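Local coordinates for hypothetical conserved protein TTC0263 (Thermus thermophilus, PDB 2PL2) that is of unknown function but consists of helices packed in antiparallel pairs, as in tetratricopeptide repeat proteins, which commonly serve as scaffolds for binding other proteins, at residues M77-S80 and E81-A85; R95-G98 and Y99-A103; V106-D109 and A110-N114; L122-G125 and L126-L130. All coordinates share one frame; numbering follows the deposited sequence.

Interaction 1 of 4, residues M77-S80 and E81-A85; sequences MVLS and EAYVA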
ATOM      1  N   MET A  77     -14.797   7.776   9.268  1.00 31.40           N
ATOM      2  CA  MET A  77     -14.237   6.867   8.265  1.00 31.44           C
ATOM      3  C   MET A  77     -12.711   6.932   8.322  1.00 30.65           C
ATOM      4  O   MET A  77     -12.042   5.911   8.488  1.00 28.96           O
ATOM      5  CB  MET A  77     -14.740   7.225   6.860  1.00 29.36           C
ATOM      6  CG  MET A  77     -16.235   6.935   6.606  1.00 30.95           C
ATOM      7  SD  MET A  77     -16.709   5.160   6.587  1.00 32.11           S
ATOM      8  CE  MET A  77     -15.795   4.608   5.125  1.00 28.30           C
ATOM      9  N   VAL A  78     -12.164   8.133   8.208  1.00 30.45           N
ATOM     10  CA  VAL A  78     -10.718   8.317   8.260  1.00 32.29           C
ATOM     11  C   VAL A  78     -10.173   7.686   9.538  1.00 33.29           C
ATOM     12  O   VAL A  78      -9.332   6.794   9.499  1.00 34.54           O
ATOM     13  CB  VAL A  78     -10.367   9.816   8.232  1.00 32.69           C
ATOM     14  CG1 VAL A  78      -8.910  10.023   8.573  1.00 34.13           C
ATOM     15  CG2 VAL A  78     -10.680  10.385   6.857  1.00 33.63           C
ATOM     16  N   LEU A  79     -10.687   8.148  10.668  1.00 33.37           N
ATOM     17  CA  LEU A  79     -10.300   7.658  11.984  1.00 33.27           C
ATOM     18  C   LEU A  79     -10.441   6.138  12.072  1.00 32.17           C
ATOM     19  O   LEU A  79      -9.600   5.456  12.645  1.00 32.20           O
ATOM     20  CB  LEU A  79     -11.185   8.347  13.033  1.00 33.93           C
ATOM     21  CG  LEU A  79     -10.930   8.224  14.533  1.00 33.09           C
ATOM     22  CD1 LEU A  79      -9.507   8.629  14.859  1.00 33.42           C
ATOM     23  CD2 LEU A  79     -11.916   9.127  15.260  1.00 31.80           C
ATOM     24  N   SER A  80     -11.514   5.620  11.494  1.00 33.68           N
ATOM     25  CA  SER A  80     -11.792   4.191  11.486  1.00 33.98           C
ATOM     26  C   SER A  80     -10.720   3.369  10.770  1.00 35.36           C
ATOM     27  O   SER A  80     -10.262   2.345  11.283  1.00 36.33           O
ATOM     28  CB  SER A  80     -13.141   3.942  10.820  1.00 32.83           C
ATOM     29  OG  SER A  80     -13.319   2.566  10.569  1.00 33.30           O
ATOM     30  N   GLU A  81     -10.336   3.807   9.574  1.00 35.63           N
ATOM     31  CA  GLU A  81      -9.321   3.102   8.795  1.00 36.67           C
ATOM     32  C   GLU A  81      -7.947   3.235   9.444  1.00 38.01           C
ATOM     33  O   GLU A  81      -7.123   2.325   9.373  1.00 39.30           O
ATOM     34  CB  GLU A  81      -9.283   3.654   7.369  1.00 37.34           C
ATOM     35  CG  GLU A  81     -10.420   3.163   6.496  1.00 38.19           C
ATOM     36  CD  GLU A  81     -10.978   4.249   5.601  1.00 40.40           C
ATOM     37  OE1 GLU A  81     -10.161   5.019   5.044  1.00 40.48           O
ATOM     38  OE2 GLU A  81     -12.227   4.328   5.447  1.00 40.12           O
ATOM     39  N   ALA A  82      -7.711   4.374  10.083  1.00 36.95           N
ATOM     40  CA  ALA A  82      -6.453   4.626  10.755  1.00 35.04           C
ATOM     41  C   ALA A  82      -6.212   3.604  11.862  1.00 34.93           C
ATOM     42  O   ALA A  82      -5.086   3.125  12.028  1.00 34.37           O
ATOM     43  CB  ALA A  82      -6.442   6.037  11.317  1.00 35.10           C
ATOM     44  N   TYR A  83      -7.258   3.257  12.610  1.00 35.35           N
ATOM     45  CA  TYR A  83      -7.106   2.273  13.682  1.00 37.66           C
ATOM     46  C   TYR A  83      -6.804   0.880  13.134  1.00 39.51           C
ATOM     47  O   TYR A  83      -6.081   0.099  13.763  1.00 41.31           O
ATOM     48  CB  TYR A  83      -8.357   2.209  14.566  1.00 37.33           C
ATOM     49  CG  TYR A  83      -8.467   3.371  15.521  1.00 38.85           C
ATOM     50  CD1 TYR A  83      -7.451   3.638  16.447  1.00 37.47           C
ATOM     51  CD2 TYR A  83      -9.561   4.235  15.473  1.00 37.09           C
ATOM     52  CE1 TYR A  83      -7.520   4.739  17.286  1.00 37.68           C
ATOM     53  CE2 TYR A  83      -9.638   5.338  16.309  1.00 37.34           C
ATOM     54  CZ  TYR A  83      -8.618   5.585  17.214  1.00 37.76           C
ATOM     55  OH  TYR A  83      -8.685   6.690  18.029  1.00 37.82           O
ATOM     56  N   VAL A  84      -7.372   0.563  11.973  1.00 40.82           N
ATOM     57  CA  VAL A  84      -7.135  -0.733  11.342  1.00 40.50           C
ATOM     58  C   VAL A  84      -5.672  -0.838  10.898  1.00 40.25           C
ATOM     59  O   VAL A  84      -5.039  -1.873  11.072  1.00 40.06           O
ATOM     60  CB  VAL A  84      -8.059  -0.949  10.109  1.00 40.61           C
ATOM     61  CG1 VAL A  84      -7.634  -2.196   9.358  1.00 39.18           C
ATOM     62  CG2 VAL A  84      -9.518  -1.070  10.556  1.00 38.38           C
ATOM     63  N   ALA A  85      -5.142   0.235  10.326  1.00 39.26           N
ATOM     64  CA  ALA A  85      -3.761   0.224   9.881  1.00 40.62           C
ATOM     65  C   ALA A  85      -2.892  -0.077  11.092  1.00 42.21           C
ATOM     66  O   ALA A  85      -1.998  -0.920  11.035  1.00 42.55           O
ATOM     67  CB  ALA A  85      -3.389   1.579   9.276  1.00 39.91           C
TER
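M77 meets E81 one turn further along helix 73-88, by backbone and side chain together. The amide N of E81 donates to M77 O at 2.9 Å, and beside this bond the methionine chain, bent at its second and third torsions (chi2 -67°, chi3 -65°), swings its methyl CE to 3.6 Å from E81 OE2. V78 O takes the amide of A82, while the valine branches turn from this turn of helix toward Y43 and A46 of helix 39-51. L79 carries the main apolar touch. With CG anti to the backbone N (chi1 -171°), its side chain runs beside Y83, both pointing the same way, and CD1 reaches ring carbon CE2 of Y83 at 3.6 Å. L79 O accepts the amide of Y83, and ring atom CD2 lies near the same oxygen. S80 finishes the turn with a weak bond, V84 N to S80 O at 3.5 Å; its own side chain packs on L107 and Q123. Helices 39-51, 55-68, 93-113 and 118-130 all touch side chains of this segment pair, so the i to i+4 hydrogen-bond series belongs to a central helix of a superhelical stack, the architecture of tetratricopeptide repeats.

Interaction 2 of 4, residues R95-G98 and Y99-A103; sequences RGKG and YLEQA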
ATOM      1  N   ARG A  95      -2.545  -5.844  21.738  1.00 61.49           N
ATOM      2  CA  ARG A  95      -2.454  -4.419  21.468  1.00 58.64           C
ATOM      3  C   ARG A  95      -3.309  -4.114  20.244  1.00 55.91           C
ATOM      4  O   ARG A  95      -3.946  -3.061  20.167  1.00 55.71           O
ATOM      5  CB  ARG A  95      -0.999  -4.020  21.199  1.00 59.67           C
ATOM      6  CG  ARG A  95      -0.826  -2.585  20.737  1.00 60.76           C
ATOM      7  CD  ARG A  95       0.609  -2.287  20.335  1.00 61.87           C
ATOM      8  NE  ARG A  95       0.748  -0.935  19.799  1.00 62.43           N
ATOM      9  CZ  ARG A  95       1.909  -0.380  19.475  1.00 62.10           C
ATOM     10  NH1 ARG A  95       3.036  -1.060  19.631  1.00 62.96           N
ATOM     11  NH2 ARG A  95       1.949   0.855  19.000  1.00 61.76           N
ATOM     12  N   GLY A  96      -3.326  -5.047  19.292  1.00 52.79           N
ATOM     13  CA  GLY A  96      -4.100  -4.869  18.076  1.00 47.91           C
ATOM     14  C   GLY A  96      -5.602  -4.854  18.290  1.00 45.57           C
ATOM     15  O   GLY A  96      -6.307  -4.038  17.707  1.00 44.62           O
ATOM     16  N   LYS A  97      -6.098  -5.758  19.124  1.00 44.79           N
ATOM     17  CA  LYS A  97      -7.527  -5.826  19.398  1.00 44.28           C
ATOM     18  C   LYS A  97      -8.079  -4.489  19.859  1.00 42.54           C
ATOM     19  O   LYS A  97      -9.148  -4.071  19.418  1.00 43.47           O
ATOM     20  CB  LYS A  97      -7.832  -6.880  20.463  1.00 46.15           C
ATOM     21  CG  LYS A  97      -9.290  -6.863  20.905  1.00 49.52           C
ATOM     22  CD  LYS A  97      -9.668  -8.097  21.713  1.00 51.14           C
ATOM     23  CE  LYS A  97     -11.165  -8.108  21.998  1.00 53.82           C
ATOM     24  NZ  LYS A  97     -11.617  -9.387  22.612  1.00 55.02           N
ATOM     25  N   GLY A  98      -7.352  -3.822  20.750  1.00 40.25           N
ATOM     26  CA  GLY A  98      -7.804  -2.535  21.247  1.00 36.34           C
ATOM     27  C   GLY A  98      -8.118  -1.582  20.114  1.00 34.61           C
ATOM     28  O   GLY A  98      -9.216  -1.023  20.047  1.00 33.53           O
ATOM     29  N   TYR A  99      -7.148  -1.402  19.220  1.00 34.40           N
ATOM     30  CA  TYR A  99      -7.303  -0.522  18.063  1.00 34.54           C
ATOM     31  C   TYR A  99      -8.551  -0.884  17.235  1.00 35.19           C
ATOM     32  O   TYR A  99      -9.288  -0.012  16.784  1.00 35.01           O
ATOM     33  CB  TYR A  99      -6.067  -0.616  17.167  1.00 34.22           C
ATOM     34  CG  TYR A  99      -4.770  -0.101  17.769  1.00 35.01           C
ATOM     35  CD1 TYR A  99      -4.607   1.245  18.096  1.00 34.61           C
ATOM     36  CD2 TYR A  99      -3.682  -0.956  17.957  1.00 35.44           C
ATOM     37  CE1 TYR A  99      -3.391   1.724  18.597  1.00 34.02           C
ATOM     38  CE2 TYR A  99      -2.473  -0.490  18.452  1.00 34.86           C
ATOM     39  CZ  TYR A  99      -2.332   0.850  18.772  1.00 35.40           C
ATOM     40  OH  TYR A  99      -1.143   1.297  19.295  1.00 35.05           O
ATOM     41  N   LEU A 100      -8.772  -2.182  17.042  1.00 35.61           N
ATOM     42  CA  LEU A 100      -9.904  -2.683  16.275  1.00 36.80           C
ATOM     43  C   LEU A 100     -11.177  -2.352  17.022  1.00 37.02           C
ATOM     44  O   LEU A 100     -12.202  -2.010  16.426  1.00 36.60           O
ATOM     45  CB  LEU A 100      -9.784  -4.202  16.108  1.00 38.06           C
ATOM     46  CG  LEU A 100      -9.553  -4.841  14.731  1.00 37.49           C
ATOM     47  CD1 LEU A 100      -8.668  -3.973  13.854  1.00 36.08           C
ATOM     48  CD2 LEU A 100      -8.934  -6.230  14.946  1.00 35.42           C
ATOM     49  N   GLU A 101     -11.097  -2.469  18.342  1.00 37.79           N
ATOM     50  CA  GLU A 101     -12.224  -2.178  19.223  1.00 37.15           C
ATOM     51  C   GLU A 101     -12.592  -0.704  19.067  1.00 34.58           C
ATOM     52  O   GLU A 101     -13.777  -0.353  19.043  1.00 34.84           O
ATOM     53  CB  GLU A 101     -11.829  -2.464  20.669  1.00 42.03           C
ATOM     54  CG  GLU A 101     -12.966  -2.913  21.558  1.00 46.79           C
ATOM     55  CD  GLU A 101     -13.316  -4.370  21.352  1.00 50.07           C
ATOM     56  OE1 GLU A 101     -12.375  -5.203  21.300  1.00 51.89           O
ATOM     57  OE2 GLU A 101     -14.529  -4.682  21.257  1.00 50.45           O
ATOM     58  N   GLN A 102     -11.570   0.149  18.945  1.00 31.35           N
ATOM     59  CA  GLN A 102     -11.780   1.589  18.769  1.00 31.73           C
ATOM     60  C   GLN A 102     -12.422   1.871  17.424  1.00 31.22           C
ATOM     61  O   GLN A 102     -13.258   2.774  17.298  1.00 30.57           O
ATOM     62  CB  GLN A 102     -10.455   2.361  18.858  1.00 31.78           C
ATOM     63  CG  GLN A 102      -9.755   2.257  20.201  1.00 31.38           C
ATOM     64  CD  GLN A 102      -8.628   3.271  20.351  1.00 31.79           C
ATOM     65  OE1 GLN A 102      -8.874   4.473  20.482  1.00 32.58           O
ATOM     66  NE2 GLN A 102      -7.391   2.794  20.323  1.00 31.46           N
ATOM     67  N   ALA A 103     -12.008   1.101  16.417  1.00 32.94           N
ATOM     68  CA  ALA A 103     -12.538   1.244  15.065  1.00 32.99           C
ATOM     69  C   ALA A 103     -14.016   0.880  15.053  1.00 32.37           C
ATOM     70  O   ALA A 103     -14.808   1.529  14.379  1.00 32.64           O
ATOM     71  CB  ALA A 103     -11.753   0.363  14.084  1.00 32.56           C
TER
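R95 holds the phenol oxygen of Y99 from the side with two nitrogens, NE at 3.0 Å and NH2 at 3.1 Å from Y99 OH. Both donors belong to one guanidinium group, and the oxygen lies almost exactly in its plane, so the pair forms a forked grip on a single acceptor. The NE bond is the straighter, with an N-H...O angle of 155°. The arginine reaches this place because it is stretched out: CG stands anti to the backbone N (chi1 173°) and the chain stays extended to NE, carrying the head along the tyrosine to its far end. On the way CG passes ring carbon CE2 of Y99 at 3.5 Å, so aliphatic packing accompanies the polar bond. Guanidinium and ring meet edge to edge, with their planes 39° apart.

In the backbone, L100, E101 and Q102 donate their amides to the carbonyls of G96, K97 and G98, and E101 N to K97 O is the shortest of the three at 2.7 Å. On the exposed flank K97 and E101 run alongside one another. Their opposite charges lie near each other and may attract weakly, but K97 NZ stays 4.4 Å from E101 OE1, while the closer touch is made by the methylene CE. The buried flank is formed by L100 and A103, which lean on Y87 and Y83 of helix 73-88; Y99 adds L86. Polar pairs outside and apolar contacts inside make this an amphipathic helix, packed through its apolar face against an antiparallel neighbour as in tetratricopeptide arrays.

Interaction 3 of 4, residues V106-D109 and A110-N114; sequences VLKD and AERVN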
ATOM      1  N   VAL A 106     -15.921   3.811  16.851  1.00 26.88           N
ATOM      2  CA  VAL A 106     -16.059   5.009  16.035  1.00 25.84           C
ATOM      3  C   VAL A 106     -17.036   4.791  14.878  1.00 26.52           C
ATOM      4  O   VAL A 106     -17.783   5.691  14.492  1.00 26.38           O
ATOM      5  CB  VAL A 106     -14.675   5.446  15.496  1.00 24.19           C
ATOM      6  CG1 VAL A 106     -14.821   6.650  14.614  1.00 24.83           C
ATOM      7  CG2 VAL A 106     -13.731   5.766  16.667  1.00 23.12           C
ATOM      8  N   LEU A 107     -17.020   3.589  14.317  1.00 29.03           N
ATOM      9  CA  LEU A 107     -17.919   3.260  13.221  1.00 30.07           C
ATOM     10  C   LEU A 107     -19.333   3.290  13.766  1.00 29.55           C
ATOM     11  O   LEU A 107     -20.241   3.802  13.119  1.00 30.86           O
ATOM     12  CB  LEU A 107     -17.584   1.875  12.647  1.00 29.14           C
ATOM     13  CG  LEU A 107     -16.328   1.820  11.772  1.00 25.38           C
ATOM     14  CD1 LEU A 107     -15.983   0.377  11.454  1.00 24.16           C
ATOM     15  CD2 LEU A 107     -16.577   2.591  10.486  1.00 24.48           C
ATOM     16  N   LYS A 108     -19.510   2.753  14.968  1.00 31.21           N
ATOM     17  CA  LYS A 108     -20.816   2.749  15.619  1.00 32.85           C
ATOM     18  C   LYS A 108     -21.333   4.180  15.808  1.00 33.51           C
ATOM     19  O   LYS A 108     -22.493   4.467  15.504  1.00 34.18           O
ATOM     20  CB  LYS A 108     -20.723   2.048  16.970  1.00 34.58           C
ATOM     21  CG  LYS A 108     -22.068   1.744  17.583  1.00 39.42           C
ATOM     22  CD  LYS A 108     -22.865   0.788  16.710  1.00 43.19           C
ATOM     23  CE  LYS A 108     -24.257   0.552  17.286  1.00 45.33           C
ATOM     24  NZ  LYS A 108     -25.042  -0.393  16.429  1.00 47.16           N
ATOM     25  N   ASP A 109     -20.475   5.082  16.297  1.00 33.65           N
ATOM     26  CA  ASP A 109     -20.870   6.482  16.495  1.00 33.80           C
ATOM     27  C   ASP A 109     -21.266   7.083  15.154  1.00 34.41           C
ATOM     28  O   ASP A 109     -22.211   7.865  15.069  1.00 33.47           O
ATOM     29  CB  ASP A 109     -19.733   7.351  17.067  1.00 34.88           C
ATOM     30  CG  ASP A 109     -19.184   6.839  18.382  1.00 37.72           C
ATOM     31  OD1 ASP A 109     -19.932   6.186  19.149  1.00 37.54           O
ATOM     32  OD2 ASP A 109     -17.989   7.116  18.652  1.00 40.11           O
ATOM     33  N   ALA A 110     -20.523   6.742  14.107  1.00 35.01           N
ATOM     34  CA  ALA A 110     -20.840   7.264  12.789  1.00 37.69           C
ATOM     35  C   ALA A 110     -22.222   6.764  12.358  1.00 39.61           C
ATOM     36  O   ALA A 110     -22.978   7.473  11.692  1.00 38.11           O
ATOM     37  CB  ALA A 110     -19.785   6.821  11.786  1.00 38.74           C
ATOM     38  N   GLU A 111     -22.542   5.533  12.746  1.00 42.65           N
ATOM     39  CA  GLU A 111     -23.818   4.931  12.398  1.00 47.39           C
ATOM     40  C   GLU A 111     -24.971   5.769  12.948  1.00 48.61           C
ATOM     41  O   GLU A 111     -26.076   5.775  12.384  1.00 49.07           O
ATOM     42  CB  GLU A 111     -23.884   3.501  12.941  1.00 50.23           C
ATOM     43  CG  GLU A 111     -25.242   2.826  12.768  1.00 55.53           C
ATOM     44  CD  GLU A 111     -25.255   1.378  13.246  1.00 57.78           C
ATOM     45  OE1 GLU A 111     -24.753   1.109  14.362  1.00 58.27           O
ATOM     46  OE2 GLU A 111     -25.776   0.511  12.509  1.00 59.07           O
ATOM     47  N   ARG A 112     -24.705   6.483  14.040  1.00 48.29           N
ATOM     48  CA  ARG A 112     -25.705   7.343  14.662  1.00 48.27           C
ATOM     49  C   ARG A 112     -25.959   8.591  13.824  1.00 47.72           C
ATOM     50  O   ARG A 112     -27.023   9.194  13.899  1.00 48.82           O
ATOM     51  CB  ARG A 112     -25.250   7.750  16.066  1.00 50.10           C
ATOM     52  CG  ARG A 112     -25.017   6.572  17.004  1.00 53.98           C
ATOM     53  CD  ARG A 112     -26.313   5.804  17.267  1.00 58.27           C
ATOM     54  NE  ARG A 112     -26.106   4.639  18.127  1.00 60.42           N
ATOM     55  CZ  ARG A 112     -27.079   3.835  18.542  1.00 59.90           C
ATOM     56  NH1 ARG A 112     -28.336   4.069  18.176  1.00 59.48           N
ATOM     57  NH2 ARG A 112     -26.791   2.797  19.319  1.00 59.12           N
ATOM     58  N   VAL A 113     -24.971   8.972  13.023  1.00 47.68           N
ATOM     59  CA  VAL A 113     -25.064  10.145  12.160  1.00 47.14           C
ATOM     60  C   VAL A 113     -25.698   9.797  10.809  1.00 47.72           C
ATOM     61  O   VAL A 113     -26.167  10.678  10.087  1.00 47.93           O
ATOM     62  CB  VAL A 113     -23.662  10.740  11.913  1.00 47.91           C
ATOM     63  CG1 VAL A 113     -23.759  11.973  11.029  1.00 47.28           C
ATOM     64  CG2 VAL A 113     -22.999  11.062  13.242  1.00 46.53           C
ATOM     65  N   ASN A 114     -25.698   8.511  10.470  1.00 47.14           N
ATOM     66  CA  ASN A 114     -26.276   8.037   9.216  1.00 46.87           C
ATOM     67  C   ASN A 114     -26.223   6.508   9.165  1.00 46.71           C
ATOM     68  O   ASN A 114     -25.154   5.923   8.997  1.00 48.84           O
ATOM     69  CB  ASN A 114     -25.507   8.599   8.024  1.00 47.60           C
ATOM     70  CG  ASN A 114     -26.224   8.354   6.705  1.00 49.33           C
ATOM     71  OD1 ASN A 114     -26.913   7.338   6.530  1.00 47.97           O
ATOM     72  ND2 ASN A 114     -26.060   9.279   5.764  1.00 48.19           N
TER
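K108 and E111 form the salt bridge of this run of helix, with lysine NZ 2.6 Å from E111 OE1. The ammonium comes to the syn side of that oxygen, 21° out of the carboxylate plane. A bend in the lysine at its second torsion (chi2 62°) leans the chain forward along the outside of the helix, toward E111, which is extended beyond CG and meets it obliquely. The other carboxylate oxygen, OE2, is bridged to R124 of helix 118-130, so two cations share one carboxylate, which would probably favour its ionised form.

Van der Waals contact is lighter. K108 CE lies 3.9 Å from NH2 of R112, placing two like charges in the same neighbourhood. A110 CB lies 3.3 Å from L107 O, while the side chain of L107 packs on Q123 and V127 of helix 118-130.

Among the backbone bonds, A110 N to V106 O and E111 N to L107 O keep the i to i+4 pattern. At R112 the pattern divides: the bond to K108 O is weak at 3.3 Å, and a second reaches D109 O at 3.0 Å, from well above that carbonyl's plane. V113 N likewise bonds to A110 O, three residues back. These bonds lie in the C-terminal part of helix 93-113; beyond them N114 OD1 accepts the amide of R116, an Asx turn in the short connection into helix 118-130 of a tetratricopeptide array.

Interaction 4 of 4, residues L122-G125 and L126-L130; sequences LQRG and LVYAL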
ATOM      1  N   LEU A 122     -19.576  -1.441   5.338  1.00 28.58           N
ATOM      2  CA  LEU A 122     -18.494  -2.142   4.675  1.00 29.38           C
ATOM      3  C   LEU A 122     -17.315  -2.202   5.633  1.00 30.64           C
ATOM      4  O   LEU A 122     -16.750  -3.279   5.883  1.00 29.48           O
ATOM      5  CB  LEU A 122     -18.084  -1.413   3.389  1.00 29.24           C
ATOM      6  CG  LEU A 122     -16.790  -1.960   2.755  1.00 30.20           C
ATOM      7  CD1 LEU A 122     -16.923  -3.476   2.553  1.00 29.71           C
ATOM      8  CD2 LEU A 122     -16.471  -1.238   1.448  1.00 28.72           C
ATOM      9  N   GLN A 123     -16.952  -1.038   6.174  1.00 33.14           N
ATOM     10  CA  GLN A 123     -15.848  -0.945   7.122  1.00 34.72           C
ATOM     11  C   GLN A 123     -16.147  -1.758   8.371  1.00 34.71           C
ATOM     12  O   GLN A 123     -15.273  -2.439   8.901  1.00 34.32           O
ATOM     13  CB  GLN A 123     -15.601   0.510   7.522  1.00 38.04           C
ATOM     14  CG  GLN A 123     -14.401   1.153   6.848  1.00 43.67           C
ATOM     15  CD  GLN A 123     -13.114   0.380   7.080  1.00 45.01           C
ATOM     16  OE1 GLN A 123     -12.778   0.048   8.215  1.00 46.64           O
ATOM     17  NE2 GLN A 123     -12.387   0.095   6.003  1.00 45.31           N
ATOM     18  N   ARG A 124     -17.381  -1.685   8.848  1.00 34.49           N
ATOM     19  CA  ARG A 124     -17.741  -2.423  10.041  1.00 36.48           C
ATOM     20  C   ARG A 124     -17.524  -3.910   9.805  1.00 36.17           C
ATOM     21  O   ARG A 124     -17.031  -4.613  10.688  1.00 38.83           O
ATOM     22  CB  ARG A 124     -19.198  -2.145  10.426  1.00 39.19           C
ATOM     23  CG  ARG A 124     -19.555  -2.577  11.844  1.00 41.07           C
ATOM     24  CD  ARG A 124     -20.983  -2.171  12.215  1.00 46.11           C
ATOM     25  NE  ARG A 124     -21.990  -2.861  11.404  1.00 48.58           N
ATOM     26  CZ  ARG A 124     -23.291  -2.599  11.461  1.00 48.80           C
ATOM     27  NH1 ARG A 124     -23.736  -1.663  12.290  1.00 48.57           N
ATOM     28  NH2 ARG A 124     -24.145  -3.261  10.692  1.00 47.45           N
ATOM     29  N   GLY A 125     -17.879  -4.390   8.615  1.00 35.15           N
ATOM     30  CA  GLY A 125     -17.699  -5.800   8.305  1.00 35.38           C
ATOM     31  C   GLY A 125     -16.232  -6.183   8.228  1.00 35.48           C
ATOM     32  O   GLY A 125     -15.816  -7.230   8.720  1.00 35.88           O
ATOM     33  N   LEU A 126     -15.437  -5.315   7.612  1.00 36.05           N
ATOM     34  CA  LEU A 126     -14.006  -5.544   7.477  1.00 36.78           C
ATOM     35  C   LEU A 126     -13.361  -5.570   8.859  1.00 37.04           C
ATOM     36  O   LEU A 126     -12.371  -6.271   9.078  1.00 38.24           O
ATOM     37  CB  LEU A 126     -13.383  -4.435   6.629  1.00 38.03           C
ATOM     38  CG  LEU A 126     -11.945  -4.626   6.128  1.00 41.20           C
ATOM     39  CD1 LEU A 126     -11.579  -3.467   5.194  1.00 41.18           C
ATOM     40  CD2 LEU A 126     -10.977  -4.694   7.303  1.00 42.70           C
ATOM     41  N   VAL A 127     -13.931  -4.810   9.792  1.00 35.62           N
ATOM     42  CA  VAL A 127     -13.412  -4.750  11.153  1.00 33.11           C
ATOM     43  C   VAL A 127     -13.788  -5.996  11.947  1.00 32.81           C
ATOM     44  O   VAL A 127     -12.965  -6.534  12.695  1.00 32.63           O
ATOM     45  CB  VAL A 127     -13.916  -3.481  11.888  1.00 33.00           C
ATOM     46  CG1 VAL A 127     -13.486  -3.517  13.359  1.00 29.74           C
ATOM     47  CG2 VAL A 127     -13.357  -2.234  11.207  1.00 28.72           C
ATOM     48  N   TYR A 128     -15.025  -6.459  11.796  1.00 34.96           N
ATOM     49  CA  TYR A 128     -15.450  -7.672  12.488  1.00 35.79           C
ATOM     50  C   TYR A 128     -14.623  -8.867  12.025  1.00 37.51           C
ATOM     51  O   TYR A 128     -14.318  -9.766  12.815  1.00 38.49           O
ATOM     52  CB  TYR A 128     -16.923  -7.960  12.227  1.00 35.47           C
ATOM     53  CG  TYR A 128     -17.868  -7.162  13.083  1.00 35.08           C
ATOM     54  CD1 TYR A 128     -17.749  -7.155  14.475  1.00 35.95           C
ATOM     55  CD2 TYR A 128     -18.898  -6.439  12.509  1.00 35.64           C
ATOM     56  CE1 TYR A 128     -18.640  -6.446  15.271  1.00 34.45           C
ATOM     57  CE2 TYR A 128     -19.797  -5.729  13.293  1.00 37.33           C
ATOM     58  CZ  TYR A 128     -19.660  -5.736  14.673  1.00 35.30           C
ATOM     59  OH  TYR A 128     -20.550  -5.028  15.430  1.00 36.02           O
ATOM     60  N   ALA A 129     -14.267  -8.881  10.742  1.00 37.56           N
ATOM     61  CA  ALA A 129     -13.464  -9.971  10.193  1.00 37.65           C
ATOM     62  C   ALA A 129     -12.080  -9.980  10.851  1.00 38.44           C
ATOM     63  O   ALA A 129     -11.615 -11.016  11.321  1.00 38.69           O
ATOM     64  CB  ALA A 129     -13.334  -9.817   8.682  1.00 36.05           C
ATOM     65  N   LEU A 130     -11.424  -8.823  10.884  1.00 40.17           N
ATOM     66  CA  LEU A 130     -10.104  -8.721  11.504  1.00 40.25           C
ATOM     67  C   LEU A 130     -10.198  -9.179  12.951  1.00 41.54           C
ATOM     68  O   LEU A 130      -9.211  -9.639  13.527  1.00 42.02           O
ATOM     69  CB  LEU A 130      -9.597  -7.280  11.436  1.00 39.01           C
ATOM     70  CG  LEU A 130      -9.397  -6.771  10.007  1.00 40.13           C
ATOM     71  CD1 LEU A 130      -9.078  -5.288  10.006  1.00 39.88           C
ATOM     72  CD2 LEU A 130      -8.273  -7.561   9.344  1.00 40.99           C
TER
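V127 packs closely against the turn before it: its branch CG2 lies 3.0 Å from the backbone O of Q123, and the same methyl is 3.8 Å from Q123 OE1. This is the tight part of the contact, for V127 is buried against L104 and L107 of helix 93-113. The regular i to i+4 series runs through the backbone, where L126, V127, Y128 and A129 donate to L122, Q123, R124 and G125; Y128 N to R124 O measures 2.9 Å. R124 O is also met weakly by V127 N. G125, likewise buried, lies beside the Y128 ring.

Looser contacts are made by partly exposed residues. A bend at the second torsion of Q123 (chi2 -56°) brings OE1 near V127 and sets NE2 3.7 Å from CD1 of L126, while the side chain also packs on E81 of helix 73-88. On another partly exposed side R124 and Y128 run side by side, and arginine CG touches ring carbon CE2 at 3.5 Å. The arginine's guanidinium plane is turned 49° from the ring. A turn at the third torsion (chi3 65°) directs the head elsewhere, and NH1 makes a salt bridge to E111 of helix 93-113. S140 of helix 134-147 lies against both R124 and Y128.

The chemistry thus divides the arginine between two tasks. Its methylenes line the aromatic ring, while its charge is spent on the carboxylate of the preceding helix, so that an apolar contact within one helix and an ionic one between helices depend on the same side chain.

From the N terminus, the four contacts follow in series, none nesting in or crossing another; each is a short run of one helix and closes no long loop. Interaction 1 lies on helix 73-88, interactions 2 and 3 share helix 93-113 with centres about 17 Å apart, and interaction 4 lies on helix 118-130. Interaction 1 touches all the others: Y83 packs on A103 of interaction 2, L79 on V106 of interaction 3, and V84 on L130 of interaction 4. Interactions 2 and 4 meet through L100 and V127. Interactions 3 and 4 add a salt bridge to their packing. Three consecutive helices are thereby packed together as neighbours in the repeat array.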